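Side-chain contacts in short-chain dehydrogenase/reductase SDR (Burkholderia phymatum, PDB 5IG2), which binds NAD in a Rossmann-type fold and probably acts as an oxidoreductase on CH-OH groups, as in other short-chain dehydrogenases/reductases: residues A31-G34 / A35-G38; R210-A213 / L214-E217; T243-A246 / T247-E251. All coordinates share one frame; numbering follows the deposited sequence.

Contact 1: A31-G34 / A35-G38; sequences AEKG and ASLG
Lys33, Ser36 and Leu37 meet in a local contact round the last turn of helix 25-36, where the helix runs out before strand 40-45. Ser36 OG turns back on the helix and donates a hydrogen bond to Lys33 O, only 2.6 Å away. Its chi1 of 70°, with OG between the backbone N and the carbonyl carbon, holds the hydroxyl beside that oxygen. The same hydroxyl accepts a hydrogen bond from a water, 2.9 Å from OG, and that water accepts from Lys33 NZ at 2.8 Å, so the ammonium end is tied back to its own carbonyl through one water and one hydroxyl. Lys33 has CG anti to its backbone N, and a bend at chi2 (62°) brings CD to 3.7 Å from Ser36 OG; CE then passes 4.1 Å from Leu37 CD1. Leu37 N makes weak bonds to both Lys33 O and Gly34 O, as a helix running out would give. Gly38 follows with positive phi (89°), completing the Schellman motif that closes the first helix of a Rossmann beta-alpha-beta unit.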
loop_
_atom_site.group_PDB
_atom_site.type_symbol
_atom_site.label_atom_id
_atom_site.label_comp_id
_atom_site.label_asym_id
_atom_site.label_seq_id
_atom_site.Cartn_x
_atom_site.Cartn_y
_atom_site.Cartn_z
ATOM N N ALA B 31 -19.293 -5.563 41.140
ATOM C CA ALA B 31 -18.522 -4.417 41.595
ATOM C C ALA B 31 -18.493 -3.327 40.531
ATOM O O ALA B 31 -18.665 -2.141 40.842
ATOM C CB ALA B 31 -17.114 -4.876 41.974
ATOM N N GLU B 32 -18.320 -3.718 39.265
ATOM C CA GLU B 32 -18.343 -2.748 38.179
ATOM C C GLU B 32 -19.696 -2.065 38.086
ATOM O O GLU B 32 -19.775 -0.845 37.919
ATOM C CB GLU B 32 -18.003 -3.433 36.861
ATOM C CG GLU B 32 -16.568 -3.910 36.785
ATOM C CD GLU B 32 -16.322 -4.796 35.572
ATOM O OE1 GLU B 32 -17.226 -5.580 35.214
ATOM O OE2 GLU B 32 -15.226 -4.707 34.976
ATOM N N LYS B 33 -20.778 -2.838 38.189
ATOM C CA LYS B 33 -22.110 -2.242 38.119
ATOM C C LYS B 33 -22.359 -1.332 39.317
ATOM O O LYS B 33 -22.868 -0.217 39.159
ATOM C CB LYS B 33 -23.172 -3.344 38.033
ATOM C CG LYS B 33 -24.603 -2.841 37.940
ATOM C CD LYS B 33 -24.837 -2.009 36.683
ATOM C CE LYS B 33 -26.307 -1.617 36.595
ATOM N NZ LYS B 33 -26.626 -0.838 35.372
ATOM N N GLY B 34 -21.989 -1.787 40.521
ATOM C CA GLY B 34 -22.134 -0.947 41.697
ATOM C C GLY B 34 -21.362 0.352 41.577
ATOM O O GLY B 34 -21.876 1.424 41.907
ATOM N N ALA B 35 -20.121 0.277 41.093
ATOM C CA ALA B 35 -19.345 1.493 40.867
ATOM C C ALA B 35 -20.067 2.443 39.922
ATOM O O ALA B 35 -20.135 3.648 40.182
ATOM C CB ALA B 35 -17.962 1.154 40.311
ATOM N N SER B 36 -20.622 1.920 38.822
ATOM C CA SER B 36 -21.296 2.777 37.847
ATOM C C SER B 36 -22.539 3.447 38.419
ATOM O O SER B 36 -22.987 4.463 37.878
ATOM C CB SER B 36 -21.675 1.974 36.599
ATOM O OG SER B 36 -22.721 1.056 36.866
ATOM N N LEU B 37 -23.111 2.896 39.482
ATOM C CA LEU B 37 -24.277 3.478 40.125
ATOM C C LEU B 37 -23.899 4.404 41.267
ATOM O O LEU B 37 -24.791 4.987 41.894
ATOM C CB LEU B 37 -25.204 2.369 40.641
ATOM C CG LEU B 37 -25.861 1.519 39.551
ATOM C CD1 LEU B 37 -26.685 0.399 40.162
ATOM C CD2 LEU B 37 -26.712 2.382 38.612
ATOM N N GLY B 38 -22.608 4.545 41.552
ATOM C CA GLY B 38 -22.165 5.409 42.625
ATOM C C GLY B 38 -22.075 4.748 43.977
ATOM O O GLY B 38 -22.026 5.455 44.991
HETATM O O HOH W 1 -25.091 1.469 35.227
#

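Contact 2: R210-A213 / L214-E217; sequences RPEA and LRNE
Between Arg210 and Asn216 the backbone folds through a short 3-10 turn, with Leu214 N bonded to Pro211 O and Arg215 N to Glu212 O. This turn belongs to the loop between strand 189-194 and helix 222-236, the region that in short-chain dehydrogenases commonly flanks the substrate site; here the side chain of Pro211 is about 7 Å from the bound NAD. Arg210, bent at chi3 (-71°), folds back toward the turn, where its NH1 donates to Leu214 O at 2.8 Å, the oxygen lying at the edge of the guanidinium and slightly out of its plane. NH2 makes salt bridges to Glu207 and to Asp114 of helix 112-140, which fix the buried group. Asn216 ND2 lies over one guanidinium face, 3.5 Å from Arg210 NH2, with the amide and guanidinium planes 64° apart; this amide also bonds Asp114, while its OD1 takes the hydroxyl of Ser111. Toward helix 112-140, Pro211 CG rests on Leu214 CD1, and both side chains touch Trp117. Glu212 and Arg215 pair at the surface, their flat groups turned 79° to each other, and CA of Glu212 lies over one face of the Arg215 guanidinium. The modelled salt bridge from Glu212 OE2 to Arg215 NE is 2.3 Å long, so short that its exact geometry is doubtful.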
loop_
_atom_site.group_PDB
_atom_site.type_symbol
_atom_site.label_atom_id
_atom_site.label_comp_id
_atom_site.label_asym_id
_atom_site.label_seq_id
_atom_site.Cartn_x
_atom_site.Cartn_y
_atom_site.Cartn_z
ATOM N N ARG B 210 -8.569 -23.999 45.883
ATOM C CA ARG B 210 -8.794 -25.007 46.912
ATOM C C ARG B 210 -7.673 -24.900 47.941
ATOM O O ARG B 210 -6.495 -24.846 47.560
ATOM C CB ARG B 210 -8.846 -26.420 46.327
ATOM C CG ARG B 210 -9.077 -27.511 47.385
ATOM C CD ARG B 210 -8.652 -28.903 46.904
ATOM N NE ARG B 210 -9.547 -29.429 45.880
ATOM C CZ ARG B 210 -10.488 -30.345 46.091
ATOM N NH1 ARG B 210 -10.660 -30.872 47.303
ATOM N NH2 ARG B 210 -11.253 -30.745 45.080
ATOM N N PRO B 211 -7.989 -24.835 49.236
ATOM C CA PRO B 211 -6.928 -24.724 50.245
ATOM C C PRO B 211 -6.105 -25.994 50.306
ATOM O O PRO B 211 -6.597 -27.094 50.037
ATOM C CB PRO B 211 -7.696 -24.498 51.551
ATOM C CG PRO B 211 -9.035 -25.020 51.299
ATOM C CD PRO B 211 -9.328 -24.789 49.842
ATOM N N GLU B 212 -4.831 -25.827 50.670
ATOM C CA GLU B 212 -3.907 -26.956 50.660
ATOM C C GLU B 212 -4.384 -28.068 51.584
ATOM O O GLU B 212 -4.228 -29.255 51.274
ATOM C CB GLU B 212 -2.503 -26.488 51.047
ATOM C CG GLU B 212 -1.468 -27.606 51.218
ATOM C CD GLU B 212 -0.949 -28.178 49.895
ATOM O OE1 GLU B 212 -0.252 -29.223 49.931
ATOM O OE2 GLU B 212 -1.228 -27.587 48.826
ATOM N N ALA B 213 -4.998 -27.705 52.711
ATOM C CA ALA B 213 -5.429 -28.718 53.665
ATOM C C ALA B 213 -6.533 -29.614 53.115
ATOM O O ALA B 213 -6.723 -30.721 53.621
ATOM C CB ALA B 213 -5.890 -28.049 54.958
ATOM N N LEU B 214 -7.258 -29.176 52.089
ATOM C CA LEU B 214 -8.326 -29.979 51.515
ATOM C C LEU B 214 -7.944 -30.605 50.179
ATOM O O LEU B 214 -8.826 -31.086 49.460
ATOM C CB LEU B 214 -9.587 -29.131 51.369
ATOM C CG LEU B 214 -10.132 -28.655 52.719
ATOM C CD1 LEU B 214 -11.275 -27.643 52.566
ATOM C CD2 LEU B 214 -10.567 -29.857 53.539
ATOM N N ARG B 215 -6.659 -30.622 49.829
ATOM C CA ARG B 215 -6.245 -31.260 48.591
ATOM C C ARG B 215 -6.467 -32.769 48.647
ATOM O O ARG B 215 -6.518 -33.387 49.719
ATOM C CB ARG B 215 -4.777 -30.983 48.300
ATOM C CG ARG B 215 -4.480 -29.533 48.061
ATOM C CD ARG B 215 -3.417 -29.362 46.997
ATOM N NE ARG B 215 -2.758 -28.065 47.115
ATOM C CZ ARG B 215 -3.292 -26.910 46.726
ATOM N NH1 ARG B 215 -2.604 -25.787 46.883
ATOM N NH2 ARG B 215 -4.508 -26.876 46.186
ATOM N N ASN B 216 -6.601 -33.360 47.461
ATOM C CA ASN B 216 -6.771 -34.799 47.302
ATOM C C ASN B 216 -5.432 -35.418 46.930
ATOM O O ASN B 216 -4.810 -35.011 45.942
ATOM C CB ASN B 216 -7.810 -35.108 46.226
ATOM C CG ASN B 216 -9.196 -34.636 46.607
ATOM O OD1 ASN B 216 -9.647 -34.866 47.731
ATOM N ND2 ASN B 216 -9.879 -33.961 45.678
ATOM N N GLU B 217 -4.987 -36.398 47.717
ATOM C CA GLU B 217 -3.782 -37.125 47.335
ATOM C C GLU B 217 -4.031 -37.990 46.106
ATOM O O GLU B 217 -3.132 -38.158 45.274
ATOM C CB GLU B 217 -3.280 -37.975 48.507
#

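Contact 3: T243-A246 / T247-E251; sequences TDVA and TLTFE
Residues 243-246 and 247-251 form successive turns of one regular alpha-helix, 242-254, whose i to i+4 bonds run from Thr247, Leu248, Thr249 and Phe250 back to Thr243, Asp244, Val245 and Ala246. The helix packs against helix 25-36 and the parallel sheet of the Rossmann fold. On its buried side Val245 and Thr249 lie side by side and point the same way, one turn apart. Thr249 OG1, anti to its carbonyl carbon with chi1 at -64°, comes back beside the backbone and donates to Val245 O at 2.8 Å. That oxygen is gripped twice: Thr249 N also donates at 2.8 Å, while OG1 sits 41° above the carbonyl plane. The hydroxyl's donor is thereby used within the helix, although the side chain is buried against Leu194 and Phe96. Val245 CG1 stands 4.0 Å from the same OG1, and the valine packs on Phe26 and Val199, two residues of the NAD site.

Toward solvent one water links Asp244 and Thr247, side chains three residues apart: it lies 2.7 Å from Thr247 OG1 and bonds weakly to Asp244 OD1. Asp244 has a firmer partner in Gly241 N, accepted by OD2 just ahead of these residues. CG and CD1 of Leu248 sit beside Asp244 O, with Leu248 CG 3.4 Å from that oxygen. Phe250 turns to the side of helix 25-36, where Ala246 also packs on Ala29 and Phe30, and meets the ring of Phe12 at about 50°. Its own ring turns an edge to the preceding turn, where Ala246 O lies near the ring plane, 3.3 Å from Phe250 CD1.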
loop_
_atom_site.group_PDB
_atom_site.type_symbol
_atom_site.label_atom_id
_atom_site.label_comp_id
_atom_site.label_asym_id
_atom_site.label_seq_id
_atom_site.Cartn_x
_atom_site.Cartn_y
_atom_site.Cartn_z
ATOM N N THR B 243 -21.307 -9.386 32.849
ATOM C CA THR B 243 -21.921 -8.060 32.829
ATOM C C THR B 243 -23.439 -8.155 32.738
ATOM O O THR B 243 -24.154 -7.397 33.403
ATOM C CB THR B 243 -21.367 -7.252 31.649
ATOM O OG1 THR B 243 -19.956 -7.080 31.815
ATOM C CG2 THR B 243 -22.023 -5.873 31.560
ATOM N N ASP B 244 -23.951 -9.065 31.900
ATOM C CA ASP B 244 -25.397 -9.214 31.762
ATOM C C ASP B 244 -26.018 -9.726 33.052
ATOM O O ASP B 244 -27.092 -9.266 33.459
ATOM C CB ASP B 244 -25.730 -10.165 30.612
ATOM C CG ASP B 244 -25.191 -9.679 29.268
ATOM O OD1 ASP B 244 -25.500 -8.525 28.878
ATOM O OD2 ASP B 244 -24.460 -10.457 28.605
ATOM N N VAL B 245 -25.367 -10.693 33.696
ATOM C CA VAL B 245 -25.849 -11.176 34.985
ATOM C C VAL B 245 -25.928 -10.025 35.979
ATOM O O VAL B 245 -26.920 -9.874 36.701
ATOM C CB VAL B 245 -24.956 -12.326 35.492
ATOM C CG1 VAL B 245 -25.318 -12.709 36.935
ATOM C CG2 VAL B 245 -25.101 -13.530 34.576
ATOM N N ALA B 246 -24.907 -9.167 35.997
ATOM C CA ALA B 246 -24.921 -8.037 36.918
ATOM C C ALA B 246 -26.064 -7.086 36.595
ATOM O O ALA B 246 -26.779 -6.630 37.497
ATOM C CB ALA B 246 -23.580 -7.302 36.881
ATOM N N THR B 247 -26.259 -6.780 35.310
ATOM C CA THR B 247 -27.349 -5.887 34.932
ATOM C C THR B 247 -28.687 -6.438 35.400
ATOM O O THR B 247 -29.464 -5.729 36.050
ATOM C CB THR B 247 -27.358 -5.667 33.421
ATOM O OG1 THR B 247 -26.166 -4.970 33.038
ATOM C CG2 THR B 247 -28.566 -4.843 33.023
ATOM N N LEU B 248 -28.970 -7.711 35.094
ATOM C CA LEU B 248 -30.251 -8.293 35.489
ATOM C C LEU B 248 -30.381 -8.376 37.002
ATOM O O LEU B 248 -31.471 -8.190 37.546
ATOM C CB LEU B 248 -30.419 -9.681 34.867
ATOM C CG LEU B 248 -30.457 -9.716 33.336
ATOM C CD1 LEU B 248 -30.117 -11.121 32.855
ATOM C CD2 LEU B 248 -31.824 -9.274 32.831
ATOM N N THR B 249 -29.288 -8.671 37.702
ATOM C CA THR B 249 -29.361 -8.778 39.158
ATOM C C THR B 249 -29.721 -7.435 39.790
ATOM O O THR B 249 -30.604 -7.358 40.653
ATOM C CB THR B 249 -28.034 -9.314 39.699
ATOM O OG1 THR B 249 -27.834 -10.636 39.193
ATOM C CG2 THR B 249 -28.020 -9.350 41.229
ATOM N N PHE B 250 -29.068 -6.353 39.354
ATOM C CA PHE B 250 -29.389 -5.048 39.926
ATOM C C PHE B 250 -30.815 -4.609 39.578
ATOM O O PHE B 250 -31.489 -3.978 40.400
ATOM C CB PHE B 250 -28.359 -4.013 39.474
ATOM C CG PHE B 250 -27.134 -3.957 40.355
ATOM C CD1 PHE B 250 -26.138 -4.917 40.244
ATOM C CD2 PHE B 250 -26.991 -2.953 41.305
ATOM C CE1 PHE B 250 -25.006 -4.861 41.050
ATOM C CE2 PHE B 250 -25.867 -2.890 42.112
ATOM C CZ PHE B 250 -24.872 -3.851 41.981
ATOM N N GLU B 251 -31.295 -4.925 38.371
ATOM C CA GLU B 251 -32.695 -4.650 38.062
ATOM C C GLU B 251 -33.621 -5.358 39.048
ATOM O O GLU B 251 -34.602 -4.769 39.522
ATOM C CB GLU B 251 -33.020 -5.067 36.623
ATOM C CG GLU B 251 -32.436 -4.150 35.575
ATOM C CD GLU B 251 -32.567 -4.697 34.159
ATOM O OE1 GLU B 251 -33.034 -5.845 33.993
ATOM O OE2 GLU B 251 -32.189 -3.977 33.211
HETATM O O HOH W 2 -25.893 -5.652 30.481
#

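Contacts 1 and 3 are partly buried and touch each other: the alkyl chain of Lys33 and the end of Leu37 lie against the ring of Phe250, with Lys33 CG 3.5 Å from Phe250 CD1, so the end of helix 25-36 is packed on the later part of helix 242-254. Contact 2 stands apart at the surface, its centre 35 Å from that of contact 1 and 33 Å from that of contact 3. The chemistry follows the setting. In both helices a hydroxyl folds back onto a backbone carbonyl, and water bridges the polar sides; in the loop, arginines pair with carboxylates and a backbone carbonyl, with Arg210 its one buried residue.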